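Putative phosphatase/phosphodiesterase MPN_349 (Mycoplasma pneumoniae M129, PDB 1T71) is probably a metal-dependent phosphatase or phosphodiesterase of the calcineurin-like YmdB family, holding two iron(III) ions and perhaps acting on 2',3'-cyclic nucleotides. Local coordinates at residues A[156-161]-A[180-185]; A[117-122]-A[151-156]. All blocks are in the same frame, centred on the assembly; numbering follows the deposited sequence.

Contact 1: A[156-161]-A[180-185]; sequences DFHAET and FGTHTH. With FE (Fe (III) ion), chain C.
H183 drives its CB onto the ring of H158, 3.4 Å from the ring centroid and nearly on the normal, while its own imidazole turns an edge to that face with the planes 69° apart. With CG of H183 anti to the backbone N, chi1 (178°) and chi2 (71°) together bring ND1 to the iron(III) ion at 2.2 Å. E43 and N71 also bind this ion and H158 is a further ligand of it, lying beside D12, a ligand of the other iron, although the rotation of the H158 ring is doubtful as modelled. Behind the two histidines the parallel strands 156-158 and 180-182 are tightly joined. The amide of F157 reaches F180 O at 2.9 Å, and T182 N returns to F157 O at 3.1 Å, approaching from above the carbonyl plane. The pairing frays at the strand ends, where A159 N to T182 O is a weak bond. D156 and T182 meet almost at a right angle on the face that also carries H158; OG1 of T182 donates to D156 OD2, although the position of this hydroxyl is less sure, and N41 and T68 hold the other carboxylate oxygen. Packing thins toward solvent: the exposed E160 lays its CG along the edge of the H183 ring, 3.6 Å from NE2, and T184 offers CG2 to E160 O at 3.5 Å while its hydroxyl bonds to D203. Metal ligands at or just past the C-terminal ends of parallel strands, here in a beta-alpha-beta unit linked through helix 162-172, are characteristic of the dinuclear centre of calcineurin-like phosphoesterases.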
loop_
_atom_site.group_PDB
_atom_site.type_symbol
_atom_site.label_atom_id
_atom_site.label_comp_id
_atom_site.label_asym_id
_atom_site.label_seq_id
_atom_site.Cartn_x
_atom_site.Cartn_y
_atom_site.Cartn_z
ATOM N N ASP A 156 -5.413 -4.304 3.241
ATOM C CA ASP A 156 -4.021 -3.922 3.022
ATOM C C ASP A 156 -3.334 -4.163 4.367
ATOM O O ASP A 156 -3.524 -3.394 5.313
ATOM C CB ASP A 156 -3.910 -2.441 2.626
ATOM C CG ASP A 156 -2.460 -1.952 2.571
ATOM O OD1 ASP A 156 -2.204 -0.817 2.100
ATOM O OD2 ASP A 156 -1.567 -2.702 3.010
ATOM N N PHE A 157 -2.560 -5.246 4.452
ATOM C CA PHE A 157 -1.854 -5.603 5.684
ATOM C C PHE A 157 -0.434 -5.061 5.600
ATOM O O PHE A 157 0.414 -5.614 4.900
ATOM C CB PHE A 157 -1.825 -7.127 5.855
ATOM C CG PHE A 157 -1.370 -7.591 7.218
ATOM C CD1 PHE A 157 -0.641 -8.772 7.354
ATOM C CD2 PHE A 157 -1.666 -6.853 8.363
ATOM C CE1 PHE A 157 -0.208 -9.208 8.614
ATOM C CE2 PHE A 157 -1.239 -7.278 9.627
ATOM C CZ PHE A 157 -0.508 -8.457 9.753
ATOM N N HIS A 158 -0.188 -3.972 6.314
ATOM C CA HIS A 158 1.115 -3.323 6.314
ATOM C C HIS A 158 1.999 -3.989 7.359
ATOM O O HIS A 158 1.982 -3.606 8.531
ATOM C CB HIS A 158 0.934 -1.832 6.627
ATOM C CG HIS A 158 1.972 -0.958 6.007
ATOM N ND1 HIS A 158 2.938 -0.312 6.747
ATOM C CD2 HIS A 158 2.212 -0.639 4.712
ATOM C CE1 HIS A 158 3.727 0.368 5.935
ATOM N NE2 HIS A 158 3.309 0.186 4.695
ATOM N N ALA A 159 2.773 -4.984 6.930
ATOM C CA ALA A 159 3.632 -5.732 7.845
ATOM C C ALA A 159 5.037 -5.954 7.303
ATOM O O ALA A 159 5.277 -5.869 6.091
ATOM C CB ALA A 159 2.985 -7.069 8.181
ATOM N N GLU A 160 5.956 -6.271 8.207
ATOM C CA GLU A 160 7.358 -6.458 7.847
ATOM C C GLU A 160 7.772 -7.884 7.496
ATOM O O GLU A 160 8.484 -8.113 6.526
ATOM C CB GLU A 160 8.234 -5.953 9.000
ATOM C CG GLU A 160 9.453 -5.153 8.568
ATOM C CD GLU A 160 10.519 -6.014 7.949
ATOM O OE1 GLU A 160 11.439 -5.462 7.326
ATOM O OE2 GLU A 160 10.438 -7.251 8.094
ATOM N N THR A 161 7.308 -8.835 8.292
ATOM C CA THR A 161 7.665 -10.240 8.158
ATOM C C THR A 161 6.877 -11.138 7.190
ATOM O O THR A 161 5.650 -11.077 7.138
ATOM C CB THR A 161 7.632 -10.861 9.573
ATOM O OG1 THR A 161 8.826 -10.489 10.277
ATOM C CG2 THR A 161 7.511 -12.334 9.519
ATOM N N PHE A 180 -3.615 -8.139 0.697
ATOM C CA PHE A 180 -2.416 -7.616 0.041
ATOM C C PHE A 180 -1.432 -7.065 1.062
ATOM O O PHE A 180 -1.771 -6.164 1.835
ATOM C CB PHE A 180 -2.762 -6.497 -0.951
ATOM C CG PHE A 180 -3.586 -6.939 -2.134
ATOM C CD1 PHE A 180 -3.500 -8.240 -2.625
ATOM C CD2 PHE A 180 -4.408 -6.027 -2.797
ATOM C CE1 PHE A 180 -4.217 -8.627 -3.760
ATOM C CE2 PHE A 180 -5.129 -6.404 -3.934
ATOM C CZ PHE A 180 -5.033 -7.704 -4.415
ATOM N N GLY A 181 -0.220 -7.608 1.072
ATOM C CA GLY A 181 0.790 -7.123 1.994
ATOM C C GLY A 181 1.541 -5.930 1.411
ATOM O O GLY A 181 1.717 -5.828 0.196
ATOM N N THR A 182 1.966 -5.018 2.280
ATOM C CA THR A 182 2.723 -3.829 1.882
ATOM C C THR A 182 3.742 -3.532 2.980
ATOM O O THR A 182 3.727 -4.189 4.024
ATOM C CB THR A 182 1.806 -2.581 1.711
ATOM O OG1 THR A 182 0.996 -2.404 2.885
ATOM C CG2 THR A 182 0.906 -2.736 0.493
ATOM N N HIS A 183 4.632 -2.568 2.721
ATOM C CA HIS A 183 5.665 -2.117 3.670
ATOM C C HIS A 183 7.119 -2.481 3.358
ATOM O O HIS A 183 8.013 -1.720 3.721
ATOM C CB HIS A 183 5.330 -2.559 5.110
ATOM C CG HIS A 183 6.359 -2.167 6.130
ATOM N ND1 HIS A 183 6.552 -0.864 6.539
ATOM C CD2 HIS A 183 7.259 -2.912 6.819
ATOM C CE1 HIS A 183 7.525 -0.820 7.433
ATOM N NE2 HIS A 183 7.972 -2.049 7.619
ATOM N N THR A 184 7.378 -3.606 2.686
ATOM C CA THR A 184 8.809 -3.913 2.411
ATOM C C THR A 184 9.379 -3.247 1.149
ATOM O O THR A 184 10.590 -3.286 0.923
ATOM C CB THR A 184 9.035 -5.460 2.337
ATOM O OG1 THR A 184 8.359 -6.004 1.198
ATOM C CG2 THR A 184 8.507 -6.135 3.609
ATOM N N HIS A 185 8.520 -2.639 0.335
ATOM C CA HIS A 185 8.962 -1.937 -0.879
ATOM C C HIS A 185 9.578 -2.807 -1.975
ATOM O O HIS A 185 10.290 -2.300 -2.846
ATOM C CB HIS A 185 9.978 -0.850 -0.523
ATOM C CG HIS A 185 9.402 0.313 0.221
ATOM N ND1 HIS A 185 8.143 0.293 0.783
ATOM C CD2 HIS A 185 9.924 1.529 0.513
ATOM C CE1 HIS A 185 7.916 1.446 1.382
ATOM N NE2 HIS A 185 8.980 2.213 1.236
HETATM FE FE FE C . 5.911 1.146 5.894
#

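Contact 2: A[117-122]-A[151-156]; sequences KIRITN and DLHIVD
Two neighbouring parallel strands of a mixed sheet, 117-122 and 152-156, pair in register from I118-L152 to N122-D156, with R119 of the first meeting H153 of the second on one face. The CD of R119 lies over the imidazole, 3.9 Å from its centroid, in a CH-pi contact. With CG anti to the backbone N (chi1 -158°) and the chain extended to NE, the arginine runs alongside H153 in the same direction, its guanidinium plane turned 74° from the ring. T121 lies on the same face, and its hydroxyl bonds to S108 on strand 108-112. Helix 137-145 packs here through L144 and I145; it is the connection of the beta-alpha-beta crossover that links the two strands. On the opposite face I118, L152, I120 and I154 make an apolar patch, followed by N122 and D156; I118 CG1 is 4.2 Å from L152 CB and I118 CG2 4.4 Å from I154 CD1. F7 on strand 6-10, in the second six-stranded sheet, touches I118, L152 and I154. The backbones exchange regular bonds, among them R119 O with I154 N at 2.7 Å and T121 O with D156 N at 2.9 Å. At the start of the pair K117 O accepts from both D151 N and L152 N, and D151 OD2 uses its anti lone pair for K117 N at 2.8 Å, nearly straight at 175°. The amine of K117 is held by a salt bridge to D149.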
loop_
_atom_site.group_PDB
_atom_site.type_symbol
_atom_site.label_atom_id
_atom_site.label_comp_id
_atom_site.label_asym_id
_atom_site.label_seq_id
_atom_site.Cartn_x
_atom_site.Cartn_y
_atom_site.Cartn_z
ATOM N N LYS A 117 -21.577 -3.956 -1.751
ATOM C CA LYS A 117 -21.144 -3.237 -0.562
ATOM C C LYS A 117 -19.672 -3.613 -0.410
ATOM O O LYS A 117 -19.342 -4.757 -0.078
ATOM C CB LYS A 117 -21.939 -3.706 0.655
ATOM C CG LYS A 117 -22.155 -2.644 1.716
ATOM C CD LYS A 117 -22.989 -3.188 2.867
ATOM C CE LYS A 117 -23.458 -2.069 3.794
ATOM N NZ LYS A 117 -22.328 -1.285 4.374
ATOM N N ILE A 118 -18.790 -2.654 -0.668
ATOM C CA ILE A 118 -17.355 -2.895 -0.598
ATOM C C ILE A 118 -16.683 -2.289 0.628
ATOM O O ILE A 118 -16.904 -1.125 0.966
ATOM C CB ILE A 118 -16.660 -2.355 -1.859
ATOM C CG1 ILE A 118 -17.319 -2.960 -3.104
ATOM C CG2 ILE A 118 -15.169 -2.684 -1.819
ATOM C CD1 ILE A 118 -16.767 -2.430 -4.418
ATOM N N ARG A 119 -15.849 -3.089 1.284
ATOM C CA ARG A 119 -15.138 -2.639 2.469
ATOM C C ARG A 119 -13.627 -2.608 2.237
ATOM O O ARG A 119 -13.067 -3.509 1.611
ATOM C CB ARG A 119 -15.459 -3.566 3.635
ATOM C CG ARG A 119 -15.233 -2.955 4.993
ATOM C CD ARG A 119 -15.715 -3.873 6.107
ATOM N NE ARG A 119 -15.761 -3.157 7.374
ATOM C CZ ARG A 119 -16.831 -2.523 7.841
ATOM N NH1 ARG A 119 -17.962 -2.522 7.153
ATOM N NH2 ARG A 119 -16.759 -1.875 8.993
ATOM N N ILE A 120 -12.975 -1.550 2.710
ATOM C CA ILE A 120 -11.525 -1.433 2.584
ATOM C C ILE A 120 -10.969 -1.255 3.986
ATOM O O ILE A 120 -11.352 -0.323 4.701
ATOM C CB ILE A 120 -11.094 -0.221 1.724
ATOM C CG1 ILE A 120 -11.593 -0.380 0.286
ATOM C CG2 ILE A 120 -9.565 -0.109 1.724
ATOM C CD1 ILE A 120 -11.233 0.796 -0.622
ATOM N N THR A 121 -10.074 -2.158 4.375
ATOM C CA THR A 121 -9.468 -2.139 5.699
ATOM C C THR A 121 -7.941 -2.115 5.613
ATOM O O THR A 121 -7.340 -2.784 4.768
ATOM C CB THR A 121 -9.913 -3.373 6.512
ATOM O OG1 THR A 121 -11.342 -3.378 6.608
ATOM C CG2 THR A 121 -9.321 -3.346 7.917
ATOM N N ASN A 122 -7.330 -1.344 6.506
ATOM C CA ASN A 122 -5.880 -1.176 6.580
ATOM C C ASN A 122 -5.454 -1.577 7.992
ATOM O O ASN A 122 -6.071 -1.166 8.971
ATOM C CB ASN A 122 -5.533 0.298 6.283
ATOM C CG ASN A 122 -4.027 0.591 6.314
ATOM O OD1 ASN A 122 -3.193 -0.246 5.932
ATOM N ND2 ASN A 122 -3.679 1.805 6.742
ATOM N N ASP A 151 -19.987 -7.419 0.932
ATOM C CA ASP A 151 -19.906 -8.474 -0.064
ATOM C C ASP A 151 -18.436 -8.672 -0.397
ATOM O O ASP A 151 -17.959 -9.802 -0.523
ATOM C CB ASP A 151 -20.678 -8.069 -1.320
ATOM C CG ASP A 151 -22.125 -7.724 -1.027
ATOM O OD1 ASP A 151 -22.849 -8.597 -0.501
ATOM O OD2 ASP A 151 -22.538 -6.582 -1.324
ATOM N N LEU A 152 -17.726 -7.557 -0.543
ATOM C CA LEU A 152 -16.302 -7.588 -0.841
ATOM C C LEU A 152 -15.542 -6.916 0.300
ATOM O O LEU A 152 -15.992 -5.916 0.863
ATOM C CB LEU A 152 -16.012 -6.872 -2.162
ATOM C CG LEU A 152 -16.821 -7.327 -3.379
ATOM C CD1 LEU A 152 -16.186 -6.764 -4.643
ATOM C CD2 LEU A 152 -16.858 -8.845 -3.441
ATOM N N HIS A 153 -14.390 -7.476 0.643
ATOM C CA HIS A 153 -13.576 -6.934 1.720
ATOM C C HIS A 153 -12.131 -6.938 1.245
ATOM O O HIS A 153 -11.542 -8.003 1.060
ATOM C CB HIS A 153 -13.720 -7.803 2.971
ATOM C CG HIS A 153 -13.348 -7.107 4.242
ATOM N ND1 HIS A 153 -12.552 -5.981 4.274
ATOM C CD2 HIS A 153 -13.640 -7.396 5.532
ATOM C CE1 HIS A 153 -12.371 -5.607 5.527
ATOM N NE2 HIS A 153 -13.020 -6.448 6.311
ATOM N N ILE A 154 -11.582 -5.745 1.033
ATOM C CA ILE A 154 -10.208 -5.577 0.567
ATOM C C ILE A 154 -9.315 -5.191 1.741
ATOM O O ILE A 154 -9.563 -4.191 2.416
ATOM C CB ILE A 154 -10.142 -4.483 -0.528
ATOM C CG1 ILE A 154 -10.934 -4.946 -1.758
ATOM C CG2 ILE A 154 -8.696 -4.182 -0.902
ATOM C CD1 ILE A 154 -11.081 -3.887 -2.839
ATOM N N VAL A 155 -8.276 -5.982 1.985
ATOM C CA VAL A 155 -7.377 -5.712 3.104
ATOM C C VAL A 155 -5.925 -5.419 2.732
ATOM O O VAL A 155 -5.290 -6.182 2.003
ATOM C CB VAL A 155 -7.364 -6.895 4.099
ATOM C CG1 VAL A 155 -6.414 -6.595 5.255
ATOM C CG2 VAL A 155 -8.769 -7.166 4.612
ATOM N N ASP A 156 -5.413 -4.304 3.241
ATOM C CA ASP A 156 -4.021 -3.922 3.022
ATOM C C ASP A 156 -3.334 -4.163 4.367
ATOM O O ASP A 156 -3.524 -3.394 5.313
ATOM C CB ASP A 156 -3.910 -2.441 2.626
ATOM C CG ASP A 156 -2.460 -1.952 2.571
ATOM O OD1 ASP A 156 -2.204 -0.817 2.100
ATOM O OD2 ASP A 156 -1.567 -2.702 3.010
#

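Strand 152-158 serves both contacts: contact 2 pairs its first part with 117-122, contact 1 its last part with 180-182, so three parallel strands lie side by side. The centres of the two contacts are 16 Å apart. D156 belongs to both, and next to it F180 N of contact 1 lies 2.9 Å from V155 O of contact 2, a probable hydrogen bond. Contact 2 is the more distant from the metals; at its C-terminal end the side chain of D156 is about 9 Å from a bound iron. The side chain of N122 is about 4 Å from that of H158. Contact 1 then carries the same sheet into the metal centre through H158 and H183, and its H185 binds the other iron.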